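PDB 6VC5: endoglucanase from Komagataeibacter sucrofermentans, which probably hydrolyses internal beta-1,4-glucosidic linkages in cellulose and related beta-glucans, as a member of glycoside hydrolase family 8. Local coordinates for residues A[79-82]-A[83-86]; A[155-159]-A[160-164]. All coordinates share one frame; numbering follows the deposited sequence.

Contact 1: A[79-82]-A[83-86]; sequences HKPP and VADK
The methyl group of Ala84 rests against the imidazole of His79, with CB 3.5 Å from His79 CE1. It meets the ring at a slant, on the ND1–CE1 side. A bond inside 79-82 holds the ring: His79 ND1 donates to Pro81 O over 2.9 Å, and the N-H...O angle of 165° is close to straight. The acceptor lies almost in the imidazole plane, at the ring edge, while ND1 itself is tilted from the plane of the Pro81 carbonyl. This bond requires a proton on ND1. With chi1 at -162°, CG stands opposite the backbone N and beside the carbonyl carbon, which carries the ring forward along the chain to the carbonyl two residues on.

The peptide bond between Lys80 and Pro81 is cis, and it folds the chain back, which brings Pro81 O within reach of the His79 ring. Pro81 adds a loose apolar touch, its CD 4.2 Å from Ala84 CB, so the methyl group has both the imidazole and a proline ring as neighbours. One water joins the backbone of the two segments, donating to Pro82 O and accepting from Ala84 N, each at 2.9 Å.

Val83 is the buried residue here. Its side chain packs on Ser72 and Tyr75, and its carbonyl accepts from Lys86 NZ, 2.8 Å from Val83 O and nearly in line with the C=O bond. To get there the lysine chain bends at chi2 (-57°) and then runs extended to the amine.

Pro82 also shares a backbone hydrogen bond with Leu76, and Asp85 OD2 takes one from Trp73 NE1. The whole is an irregular surface loop, with a type VIb beta turn over 79-82, joining strand 74-76 to helix 90-106.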
# COMPACT_ATOMS: atom_id res chain seq x y z
N HIS A 79 16.36 -10.41 -17.50
CA HIS A 79 17.20 -11.07 -16.51
C HIS A 79 17.00 -12.58 -16.63
O HIS A 79 15.93 -13.06 -16.99
CB HIS A 79 16.84 -10.58 -15.11
CG HIS A 79 17.89 -10.87 -14.09
ND1 HIS A 79 17.85 -11.98 -13.28
CD2 HIS A 79 19.04 -10.21 -13.78
CE1 HIS A 79 18.92 -11.98 -12.49
NE2 HIS A 79 19.65 -10.92 -12.78
N LYS A 80 18.06 -13.34 -16.39
CA LYS A 80 17.94 -14.78 -16.47
C LYS A 80 18.22 -15.35 -15.11
O LYS A 80 19.34 -15.32 -14.69
CB LYS A 80 19.02 -15.30 -17.42
CG LYS A 80 18.73 -15.13 -18.90
CD LYS A 80 19.67 -16.02 -19.71
CE LYS A 80 18.93 -16.94 -20.67
NZ LYS A 80 19.49 -18.33 -20.75
N PRO A 81 17.20 -15.90 -14.45
CA PRO A 81 15.80 -15.87 -14.89
C PRO A 81 15.13 -14.56 -14.54
O PRO A 81 15.69 -13.82 -13.75
CB PRO A 81 15.17 -17.00 -14.08
CG PRO A 81 15.96 -17.02 -12.83
CD PRO A 81 17.37 -16.74 -13.26
N PRO A 82 13.98 -14.26 -15.12
CA PRO A 82 13.37 -12.95 -14.81
C PRO A 82 12.93 -12.68 -13.36
O PRO A 82 12.84 -11.56 -12.97
CB PRO A 82 12.19 -12.83 -15.79
CG PRO A 82 11.83 -14.18 -16.17
CD PRO A 82 13.09 -14.94 -16.20
N VAL A 83 12.60 -13.72 -12.63
CA VAL A 83 12.20 -13.59 -11.23
C VAL A 83 13.28 -14.25 -10.37
O VAL A 83 13.06 -15.30 -9.76
CB VAL A 83 10.80 -14.19 -10.98
CG1 VAL A 83 10.33 -13.88 -9.57
CG2 VAL A 83 9.82 -13.63 -11.99
N ALA A 84 14.46 -13.63 -10.33
CA ALA A 84 15.60 -14.22 -9.64
C ALA A 84 15.65 -13.89 -8.16
O ALA A 84 16.21 -14.67 -7.38
CB ALA A 84 16.91 -13.76 -10.30
N ASP A 85 15.08 -12.76 -7.74
CA ASP A 85 15.02 -12.38 -6.34
C ASP A 85 13.68 -12.82 -5.79
O ASP A 85 12.63 -12.30 -6.20
CB ASP A 85 15.19 -10.86 -6.19
CG ASP A 85 15.15 -10.39 -4.74
OD1 ASP A 85 15.09 -11.23 -3.82
OD2 ASP A 85 15.23 -9.16 -4.53
N LYS A 86 13.70 -13.77 -4.85
CA LYS A 86 12.45 -14.31 -4.32
C LYS A 86 11.90 -13.51 -3.15
O LYS A 86 10.83 -13.87 -2.63
CB LYS A 86 12.63 -15.78 -3.91
CG LYS A 86 13.15 -16.69 -5.02
CD LYS A 86 12.25 -16.66 -6.25
CE LYS A 86 12.71 -17.70 -7.27
NZ LYS A 86 11.97 -17.61 -8.56
O HOH W 1 15.11 -10.93 -11.29

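Contact 2: A[155-159]-A[160-164]; sequences SYYVM and PSLMQ
Val158 O is gripped by two backbone N-H groups from the first turn of the helix. Ser161 N comes in at 2.8 Å but from above the carbonyl plane, and its N-H...O angle is a bent 131°. Leu162 N is farther off, at 3.2 Å, yet it lies in that plane and points straighter, at 158°. One residue on, Met163 N donates to Met159 O over 3.0 Å, and the regular helical pattern is under way. Pro160 has no N-H to donate, which costs nothing in the first turn, where no preceding helical carbonyl waits for one.

The side chains pack along the same turn. Leu162 CD1 touches two partners: Met159 SD at 3.9 Å and Tyr157 CD1 at 4.0 Å, the latter met obliquely by the methyl. Met159 reaches it because its chain bends at chi2 (-64°), swinging the sulfur back toward the leucine. Val158 CG1 lies 3.8 Å from Ser161 CB, while Ser161 OG is hydrogen-bonded to Leu94 O and Tyr120 OH. Tyr157 OH in turn bonds to Leu137 N.

Helices 172-187 and 225-232 pack against this turn, through Met178 and Tyr229 among others. Val158 is the N-cap residue, and the arrangement is the buried N-terminal start of helix 159-169, entered through consecutive inverse gamma turns centred on Tyr157 and Val158. That helix lies among the helices of what is, in family 8, an (alpha/alpha)6 barrel.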
# COMPACT_ATOMS: atom_id res chain seq x y z
N SER A 155 3.48 2.21 5.70
CA SER A 155 2.57 2.21 4.57
C SER A 155 2.25 0.81 4.07
O SER A 155 1.38 0.66 3.21
CB SER A 155 3.13 3.03 3.40
OG SER A 155 4.15 2.33 2.70
N TYR A 156 2.95 -0.23 4.56
CA TYR A 156 2.58 -1.58 4.17
C TYR A 156 1.44 -2.12 5.02
O TYR A 156 0.95 -3.22 4.74
CB TYR A 156 3.78 -2.54 4.23
CG TYR A 156 4.84 -2.35 3.16
CD1 TYR A 156 4.92 -1.18 2.40
CD2 TYR A 156 5.79 -3.34 2.92
CE1 TYR A 156 5.91 -1.01 1.43
CE2 TYR A 156 6.78 -3.17 1.96
CZ TYR A 156 6.84 -2.02 1.22
OH TYR A 156 7.83 -1.87 0.27
N TYR A 157 1.02 -1.39 6.06
CA TYR A 157 -0.19 -1.71 6.81
C TYR A 157 -1.37 -1.27 5.96
O TYR A 157 -1.97 -0.20 6.15
CB TYR A 157 -0.19 -1.02 8.16
CG TYR A 157 0.64 -1.69 9.23
CD1 TYR A 157 0.04 -2.50 10.19
CD2 TYR A 157 2.01 -1.50 9.28
CE1 TYR A 157 0.80 -3.11 11.18
CE2 TYR A 157 2.78 -2.11 10.27
CZ TYR A 157 2.16 -2.91 11.22
OH TYR A 157 2.93 -3.50 12.20
N VAL A 158 -1.70 -2.11 4.98
CA VAL A 158 -2.82 -1.86 4.09
C VAL A 158 -4.07 -2.16 4.90
O VAL A 158 -4.62 -3.27 4.85
CB VAL A 158 -2.69 -2.70 2.81
CG1 VAL A 158 -3.86 -2.45 1.85
CG2 VAL A 158 -1.36 -2.43 2.11
N MET A 159 -4.52 -1.18 5.67
CA MET A 159 -5.52 -1.45 6.70
C MET A 159 -6.81 -2.08 6.18
O MET A 159 -7.31 -3.01 6.84
CB MET A 159 -5.75 -0.21 7.58
CG MET A 159 -4.55 0.14 8.49
SD MET A 159 -4.16 -1.11 9.76
CE MET A 159 -3.17 -0.15 10.93
N PRO A 160 -7.39 -1.67 5.04
CA PRO A 160 -8.60 -2.37 4.55
C PRO A 160 -8.36 -3.83 4.22
O PRO A 160 -9.31 -4.64 4.24
CB PRO A 160 -8.97 -1.59 3.29
CG PRO A 160 -8.37 -0.22 3.52
CD PRO A 160 -7.10 -0.45 4.26
N SER A 161 -7.12 -4.20 3.89
CA SER A 161 -6.82 -5.60 3.65
C SER A 161 -6.73 -6.40 4.94
O SER A 161 -7.18 -7.55 5.00
CB SER A 161 -5.52 -5.73 2.86
OG SER A 161 -5.36 -7.07 2.45
N LEU A 162 -6.13 -5.81 5.99
CA LEU A 162 -6.11 -6.46 7.29
C LEU A 162 -7.52 -6.65 7.83
O LEU A 162 -7.83 -7.69 8.43
CB LEU A 162 -5.24 -5.67 8.28
CG LEU A 162 -3.78 -5.46 7.88
CD1 LEU A 162 -3.04 -4.73 8.99
CD2 LEU A 162 -3.11 -6.78 7.56
N MET A 163 -8.40 -5.66 7.62
CA MET A 163 -9.79 -5.79 8.06
C MET A 163 -10.48 -6.91 7.30
O MET A 163 -11.29 -7.66 7.87
CB MET A 163 -10.53 -4.47 7.80
CG MET A 163 -9.91 -3.21 8.42
SD MET A 163 -11.10 -1.85 8.58
CE MET A 163 -11.44 -1.38 6.90
N GLN A 164 -10.20 -7.02 5.99
CA GLN A 164 -10.78 -8.11 5.21
C GLN A 164 -10.30 -9.46 5.71
O GLN A 164 -11.08 -10.42 5.77
CB GLN A 164 -10.42 -7.93 3.74
CG GLN A 164 -10.99 -9.00 2.83
CD GLN A 164 -12.50 -8.95 2.74
OE1 GLN A 164 -13.17 -9.97 2.93
NE2 GLN A 164 -13.04 -7.78 2.46

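How the contacts relate
Contact 1 precedes contact 2 along the chain. Their centres are 28 Å apart and their nearest atoms about 11 Å, so they do not meet directly. The settings differ: 79-86 is a surface loop with its centre about 23 Å from the centre of the chain, whereas 155-164 is buried, about 8 Å from it. Helix 90-106 gives them a structural connection. The loop of contact 1 leads into that helix, and the same helix packs against contact 2 through Leu98, which touches Ser161 and Gln164, and through Asp91, which touches Tyr156.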